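PDB 3QXZ: enoyl-CoA hydratase/isomerase from Mycobacterium abscessus, which probably acts on the double bond of enoyl-CoA thioesters, as a hydratase or isomerase of the crotonase-like family. Local coordinates for residues A[99-110]-A[120-131]. Numbering follows the deposited sequence.
Sequences TPVIAAVNGHAI and ADIRILAEEGRY. With K (potassium ion), chain D.
Strands 101-105 and 122-126 run parallel, 12° apart, with A103 N bonding I122 O, I124 N bonding A103 O, V105 N bonding I124 O and A126 N bonding V105 O; beyond V105 the register slips by two, and a second short parallel ladder pairs A109 with Y131. At the entry to the first ladder D121 engages both the N-H and the carbonyl of V101: its OD2 takes V101 N at 2.8 Å on the anti side of the carboxylate, 24° out of its plane, and its backbone N goes back to V101 O. That same OD2 forms a salt bridge with K213 and OD1 bonds W217, so both oxygens of the buried carboxylate have partners; the lysine probably helps keep it ionised. Around the second ladder, the ring of H108 turns edge-on to R130, whose backbone N lies in the ring plane 2.9 Å from ND1; this bond makes ND1 the acceptor. CD1 of I110 sits over one face of the R130 guanidinium, toward its rim, 3.5 Å from NH1; S168 is the main polar partner of R130. In Y131, CG lies beside the backbone N (chi1 -56°), and the ring reaches back toward the first ladder: L125 CD2 covers the centre of one face, G129 C lies over the other toward the rim, CE1 comes within 3.7 Å of V105 CG1, and OH bonds A126 O on a lone pair. The pair belongs to the parallel part of the mixed sheet in the crotonase fold. Strand 54-59 flanks 101-105, strand 182-184 flanks 122-126, helix 186-203 packs on I102, A104 and I122, and helix 171-177 meets L125 and Y131.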
ATOM      1  N   THR A  99       4.862 -21.586  -6.598  1.00  9.11           N
ATOM      2  CA  THR A  99       5.081 -22.086  -5.240  1.00  9.63           C
ATOM      3  C   THR A  99       5.269 -20.943  -4.262  1.00  8.57           C
ATOM      4  O   THR A  99       6.112 -20.090  -4.497  1.00  8.97           O
ATOM      5  CB  THR A  99       6.325 -22.998  -5.219  1.00  9.94           C
ATOM      6  OG1 THR A  99       6.133 -24.054  -6.174  1.00 10.81           O
ATOM      7  CG2 THR A  99       6.609 -23.594  -3.839  1.00 10.03           C
ATOM      8  N   PRO A 100       4.527 -20.941  -3.135  1.00  8.06           N
ATOM      9  CA  PRO A 100       4.737 -19.925  -2.102  1.00  8.38           C
ATOM     10  C   PRO A 100       6.165 -19.930  -1.569  1.00  8.18           C
ATOM     11  O   PRO A 100       6.786 -21.007  -1.425  1.00  8.83           O
ATOM     12  CB  PRO A 100       3.757 -20.344  -1.000  1.00  8.73           C
ATOM     13  CG  PRO A 100       2.628 -20.998  -1.751  1.00  9.40           C
ATOM     14  CD  PRO A 100       3.349 -21.782  -2.834  1.00  8.36           C
ATOM     15  N   VAL A 101       6.671 -18.724  -1.294  1.00  7.48           N
ATOM     16  CA  VAL A 101       8.026 -18.539  -0.779  1.00  8.13           C
ATOM     17  C   VAL A 101       7.944 -17.697   0.485  1.00  7.80           C
ATOM     18  O   VAL A 101       7.392 -16.583   0.458  1.00  8.12           O
ATOM     19  CB  VAL A 101       8.930 -17.844  -1.828  1.00  7.59           C
ATOM     20  CG1 VAL A 101      10.301 -17.533  -1.226  1.00  9.13           C
ATOM     21  CG2 VAL A 101       9.110 -18.748  -3.062  1.00  9.80           C
ATOM     22  N   ILE A 102       8.485 -18.224   1.582  1.00  7.95           N
ATOM     23  CA  ILE A 102       8.579 -17.516   2.844  1.00  8.74           C
ATOM     24  C   ILE A 102      10.048 -17.234   3.147  1.00  8.83           C
ATOM     25  O   ILE A 102      10.875 -18.152   3.108  1.00 10.17           O
ATOM     26  CB  ILE A 102       8.006 -18.376   3.994  1.00  9.48           C
ATOM     27  CG1 ILE A 102       6.535 -18.742   3.738  1.00  9.82           C
ATOM     28  CG2 ILE A 102       8.177 -17.652   5.358  1.00 10.54           C
ATOM     29  CD1 ILE A 102       5.980 -19.827   4.706  1.00 10.35           C
ATOM     30  N   ALA A 103      10.382 -15.972   3.411  1.00  9.00           N
ATOM     31  CA  ALA A 103      11.735 -15.594   3.825  1.00  8.87           C
ATOM     32  C   ALA A 103      11.794 -15.553   5.338  1.00  8.82           C
ATOM     33  O   ALA A 103      11.117 -14.719   5.997  1.00  9.47           O
ATOM     34  CB  ALA A 103      12.139 -14.262   3.201  1.00  8.92           C
ATOM     35  N   ALA A 104      12.556 -16.495   5.887  1.00  9.41           N
ATOM     36  CA  ALA A 104      12.837 -16.555   7.318  1.00  9.89           C
ATOM     37  C   ALA A 104      14.107 -15.743   7.541  1.00  9.81           C
ATOM     38  O   ALA A 104      15.233 -16.259   7.450  1.00 10.46           O
ATOM     39  CB  ALA A 104      13.003 -18.024   7.767  1.00 11.58           C
ATOM     40  N   VAL A 105      13.901 -14.439   7.736  1.00  9.92           N
ATOM     41  CA  VAL A 105      14.996 -13.473   7.823  1.00 10.30           C
ATOM     42  C   VAL A 105      15.507 -13.484   9.263  1.00 10.95           C
ATOM     43  O   VAL A 105      15.066 -12.725  10.128  1.00 10.16           O
ATOM     44  CB  VAL A 105      14.564 -12.074   7.333  1.00  9.24           C
ATOM     45  CG1 VAL A 105      15.737 -11.138   7.321  1.00  9.85           C
ATOM     46  CG2 VAL A 105      13.966 -12.164   5.911  1.00 10.10           C
ATOM     47  N   ASN A 106      16.417 -14.425   9.505  1.00 10.97           N
ATOM     48  CA  ASN A 106      16.877 -14.777  10.851  1.00 11.76           C
ATOM     49  C   ASN A 106      17.888 -13.814  11.451  1.00 12.76           C
ATOM     50  O   ASN A 106      18.318 -13.996  12.586  1.00 13.01           O
ATOM     51  CB  ASN A 106      17.486 -16.181  10.826  1.00 12.28           C
ATOM     52  CG  ASN A 106      18.584 -16.291   9.812  1.00 12.98           C
ATOM     53  OD1 ASN A 106      18.328 -16.236   8.611  1.00 12.82           O
ATOM     54  ND2 ASN A 106      19.853 -16.383  10.280  1.00 13.34           N
ATOM     55  N   GLY A 107      18.301 -12.813  10.681  1.00 12.02           N
ATOM     56  CA  GLY A 107      19.273 -11.829  11.142  1.00 12.31           C
ATOM     57  C   GLY A 107      19.539 -10.826  10.040  1.00 12.19           C
ATOM     58  O   GLY A 107      18.714 -10.670   9.129  1.00 11.85           O
ATOM     59  N   HIS A 108      20.686 -10.156  10.099  1.00 11.48           N
ATOM     60  CA  HIS A 108      20.974  -9.009   9.221  1.00 11.47           C
ATOM     61  C   HIS A 108      20.645  -9.273   7.778  1.00 11.16           C
ATOM     62  O   HIS A 108      21.014 -10.313   7.225  1.00 11.69           O
ATOM     63  CB  HIS A 108      22.454  -8.626   9.302  1.00 12.62           C
ATOM     64  CG  HIS A 108      22.965  -8.507  10.701  1.00 14.85           C
ATOM     65  ND1 HIS A 108      22.298  -7.804  11.676  1.00 15.08           N
ATOM     66  CD2 HIS A 108      24.079  -9.009  11.288  1.00 19.60           C
ATOM     67  CE1 HIS A 108      22.991  -7.853  12.803  1.00 16.72           C
ATOM     68  NE2 HIS A 108      24.072  -8.583  12.593  1.00 19.04           N
ATOM     69  N   ALA A 109      19.949  -8.310   7.178  1.00 10.71           N
ATOM     70  CA  ALA A 109      19.643  -8.358   5.742  1.00 10.36           C
ATOM     71  C   ALA A 109      19.879  -6.958   5.191  1.00 10.57           C
ATOM     72  O   ALA A 109      19.122  -6.032   5.482  1.00 10.32           O
ATOM     73  CB  ALA A 109      18.214  -8.832   5.493  1.00 10.84           C
ATOM     74  N   ILE A 110      20.960  -6.813   4.431  1.00 10.24           N
ATOM     75  CA  ILE A 110      21.451  -5.493   4.011  1.00 10.49           C
ATOM     76  C   ILE A 110      21.589  -5.441   2.490  1.00 10.05           C
ATOM     77  O   ILE A 110      22.090  -6.394   1.879  1.00 10.22           O
ATOM     78  CB  ILE A 110      22.846  -5.187   4.655  1.00 11.08           C
ATOM     79  CG1 ILE A 110      22.797  -5.285   6.194  1.00 12.63           C
ATOM     80  CG2 ILE A 110      23.407  -3.846   4.172  1.00 11.28           C
ATOM     81  CD1 ILE A 110      21.988  -4.247   6.848  1.00 14.26           C
ATOM     82  N   ALA A 120       9.998 -12.433  -1.637  1.00  7.12           N
ATOM     83  CA  ALA A 120       9.194 -13.488  -1.017  1.00  7.23           C
ATOM     84  C   ALA A 120       7.754 -13.019  -0.771  1.00  6.67           C
ATOM     85  O   ALA A 120       7.479 -11.816  -0.644  1.00  6.97           O
ATOM     86  CB  ALA A 120       9.825 -13.955   0.305  1.00  8.02           C
ATOM     87  N   ASP A 121       6.828 -13.972  -0.709  1.00  6.95           N
ATOM     88  CA  ASP A 121       5.435 -13.633  -0.391  1.00  6.97           C
ATOM     89  C   ASP A 121       5.285 -13.101   1.022  1.00  7.02           C
ATOM     90  O   ASP A 121       4.500 -12.179   1.282  1.00  8.09           O
ATOM     91  CB  ASP A 121       4.569 -14.875  -0.571  1.00  7.43           C
ATOM     92  CG  ASP A 121       4.661 -15.439  -1.956  1.00  7.55           C
ATOM     93  OD1 ASP A 121       4.447 -14.661  -2.918  1.00  8.03           O
ATOM     94  OD2 ASP A 121       4.961 -16.646  -2.099  1.00  7.66           O
ATOM     95  N   ILE A 122       6.039 -13.713   1.926  1.00  7.79           N
ATOM     96  CA  ILE A 122       5.870 -13.528   3.367  1.00  8.08           C
ATOM     97  C   ILE A 122       7.269 -13.403   3.974  1.00  7.75           C
ATOM     98  O   ILE A 122       8.194 -14.124   3.573  1.00  8.07           O
ATOM     99  CB  ILE A 122       5.123 -14.745   3.953  1.00  8.17           C
ATOM    100  CG1 ILE A 122       3.696 -14.834   3.369  1.00 10.42           C
ATOM    101  CG2 ILE A 122       5.128 -14.731   5.519  1.00  9.40           C
ATOM    102  CD1 ILE A 122       3.025 -16.247   3.486  1.00 11.25           C
ATOM    103  N   ARG A 123       7.436 -12.470   4.910  1.00  7.87           N
ATOM    104  CA  ARG A 123       8.706 -12.276   5.627  1.00  7.80           C
ATOM    105  C   ARG A 123       8.483 -12.310   7.132  1.00  8.09           C
ATOM    106  O   ARG A 123       7.592 -11.643   7.657  1.00  8.09           O
ATOM    107  CB  ARG A 123       9.353 -10.931   5.259  1.00  7.37           C
ATOM    108  CG  ARG A 123      10.210 -10.986   4.001  1.00  8.16           C
ATOM    109  CD  ARG A 123      10.554  -9.590   3.428  1.00  7.69           C
ATOM    110  NE  ARG A 123       9.329  -8.900   3.023  1.00  7.26           N
ATOM    111  CZ  ARG A 123       8.599  -9.234   1.971  1.00  6.25           C
ATOM    112  NH1 ARG A 123       8.993 -10.186   1.120  1.00  6.87           N
ATOM    113  NH2 ARG A 123       7.446  -8.624   1.792  1.00  7.95           N
ATOM    114  N   ILE A 124       9.336 -13.077   7.804  1.00  8.44           N
ATOM    115  CA  ILE A 124       9.409 -13.054   9.264  1.00  9.53           C
ATOM    116  C   ILE A 124      10.818 -12.585   9.585  1.00  9.27           C
ATOM    117  O   ILE A 124      11.798 -13.187   9.101  1.00  9.64           O
ATOM    118  CB  ILE A 124       9.136 -14.452   9.854  1.00 10.01           C
ATOM    119  CG1 ILE A 124       7.727 -14.930   9.454  1.00 11.03           C
ATOM    120  CG2 ILE A 124       9.284 -14.422  11.398  1.00 11.73           C
ATOM    121  CD1 ILE A 124       7.443 -16.378   9.916  1.00 14.51           C
ATOM    122  N   LEU A 125      10.921 -11.499  10.361  1.00  9.32           N
ATOM    123  CA  LEU A 125      12.225 -10.873  10.662  1.00 10.15           C
ATOM    124  C   LEU A 125      12.646 -11.018  12.119  1.00 10.80           C
ATOM    125  O   LEU A 125      11.824 -10.952  13.031  1.00 11.18           O
ATOM    126  CB  LEU A 125      12.233  -9.377  10.267  1.00 10.50           C
ATOM    127  CG  LEU A 125      12.668  -9.015   8.845  1.00  9.48           C
ATOM    128  CD1 LEU A 125      11.770  -9.632   7.776  1.00  9.51           C
ATOM    129  CD2 LEU A 125      12.689  -7.478   8.679  1.00 11.16           C
ATOM    130  N   ALA A 126      13.949 -11.171  12.298  1.00 10.64           N
ATOM    131  CA  ALA A 126      14.573 -11.236  13.623  1.00 11.57           C
ATOM    132  C   ALA A 126      14.608  -9.844  14.254  1.00 11.89           C
ATOM    133  O   ALA A 126      15.118  -8.888  13.647  1.00 11.73           O
ATOM    134  CB  ALA A 126      15.979 -11.770  13.486  1.00 11.42           C
ATOM    135  N   GLU A 127      14.143  -9.747  15.504  1.00 12.97           N
ATOM    136  CA  GLU A 127      14.191  -8.474  16.239  1.00 14.74           C
ATOM    137  C   GLU A 127      15.596  -7.880  16.390  1.00 15.29           C
ATOM    138  O   GLU A 127      15.761  -6.655  16.423  1.00 16.83           O
ATOM    139  CB  GLU A 127      13.499  -8.626  17.604  1.00 16.57           C
ATOM    140  CG  GLU A 127      11.980  -8.700  17.458  1.00 19.48           C
ATOM    141  CD  GLU A 127      11.282  -9.294  18.680  1.00 25.37           C
ATOM    142  OE1 GLU A 127      11.955  -9.570  19.696  1.00 27.45           O
ATOM    143  OE2 GLU A 127      10.048  -9.485  18.618  1.00 30.29           O
ATOM    144  N   GLU A 128      16.597  -8.748  16.455  1.00 15.06           N
ATOM    145  CA  GLU A 128      17.992  -8.324  16.681  1.00 16.71           C
ATOM    146  C   GLU A 128      18.722  -7.902  15.407  1.00 16.48           C
ATOM    147  O   GLU A 128      19.859  -7.424  15.471  1.00 17.48           O
ATOM    148  CB  GLU A 128      18.780  -9.439  17.386  1.00 17.79           C
ATOM    149  CG  GLU A 128      18.225  -9.873  18.748  1.00 19.53           C
ATOM    150  CD  GLU A 128      17.227 -11.030  18.669  1.00 21.50           C
ATOM    151  OE1 GLU A 128      16.632 -11.282  17.592  1.00 17.39           O
ATOM    152  OE2 GLU A 128      17.025 -11.702  19.705  1.00 25.49           O
ATOM    153  N   GLY A 129      18.076  -8.075  14.245  1.00 14.79           N
ATOM    154  CA  GLY A 129      18.766  -7.845  12.969  1.00 14.31           C
ATOM    155  C   GLY A 129      18.921  -6.381  12.577  1.00 13.40           C
ATOM    156  O   GLY A 129      18.101  -5.540  12.952  1.00 14.78           O
ATOM    157  N   ARG A 130      19.983  -6.105  11.830  1.00 12.98           N
ATOM    158  CA  ARG A 130      20.134  -4.830  11.141  1.00 13.69           C
ATOM    159  C   ARG A 130      19.579  -4.975   9.717  1.00 12.00           C
ATOM    160  O   ARG A 130      19.943  -5.905   8.998  1.00 12.27           O
ATOM    161  CB  ARG A 130      21.593  -4.357  11.074  1.00 14.26           C
ATOM    162  CG  ARG A 130      21.686  -2.936  10.456  1.00 19.98           C
ATOM    163  CD  ARG A 130      23.100  -2.413  10.193  1.00 25.82           C
ATOM    164  NE  ARG A 130      23.066  -1.425   9.098  1.00 30.23           N
ATOM    165  CZ  ARG A 130      23.854  -1.444   8.024  1.00 32.21           C
ATOM    166  NH1 ARG A 130      24.793  -2.377   7.895  1.00 33.85           N
ATOM    167  NH2 ARG A 130      23.714  -0.513   7.081  1.00 32.82           N
ATOM    168  N   TYR A 131      18.729  -4.030   9.327  1.00 11.81           N
ATOM    169  CA  TYR A 131      18.056  -4.042   8.014  1.00 10.48           C
ATOM    170  C   TYR A 131      18.252  -2.701   7.341  1.00 10.74           C
ATOM    171  O   TYR A 131      18.065  -1.664   7.969  1.00 10.66           O
ATOM    172  CB  TYR A 131      16.559  -4.332   8.198  1.00 10.49           C
ATOM    173  CG  TYR A 131      16.357  -5.623   8.954  1.00  8.62           C
ATOM    174  CD1 TYR A 131      16.801  -6.838   8.415  1.00  9.30           C
ATOM    175  CD2 TYR A 131      15.818  -5.619  10.246  1.00  9.97           C
ATOM    176  CE1 TYR A 131      16.690  -8.023   9.131  1.00 10.12           C
ATOM    177  CE2 TYR A 131      15.697  -6.794  10.969  1.00 10.80           C
ATOM    178  CZ  TYR A 131      16.126  -7.991  10.398  1.00  9.89           C
ATOM    179  OH  TYR A 131      16.021  -9.177  11.111  1.00 11.26           O
TER
HETATM  180  K     K D 262       6.582 -26.869  -6.614  1.00 12.72           K
HETATM  181  O   HOH W   1       4.202 -27.504  -7.777  1.00 22.97           O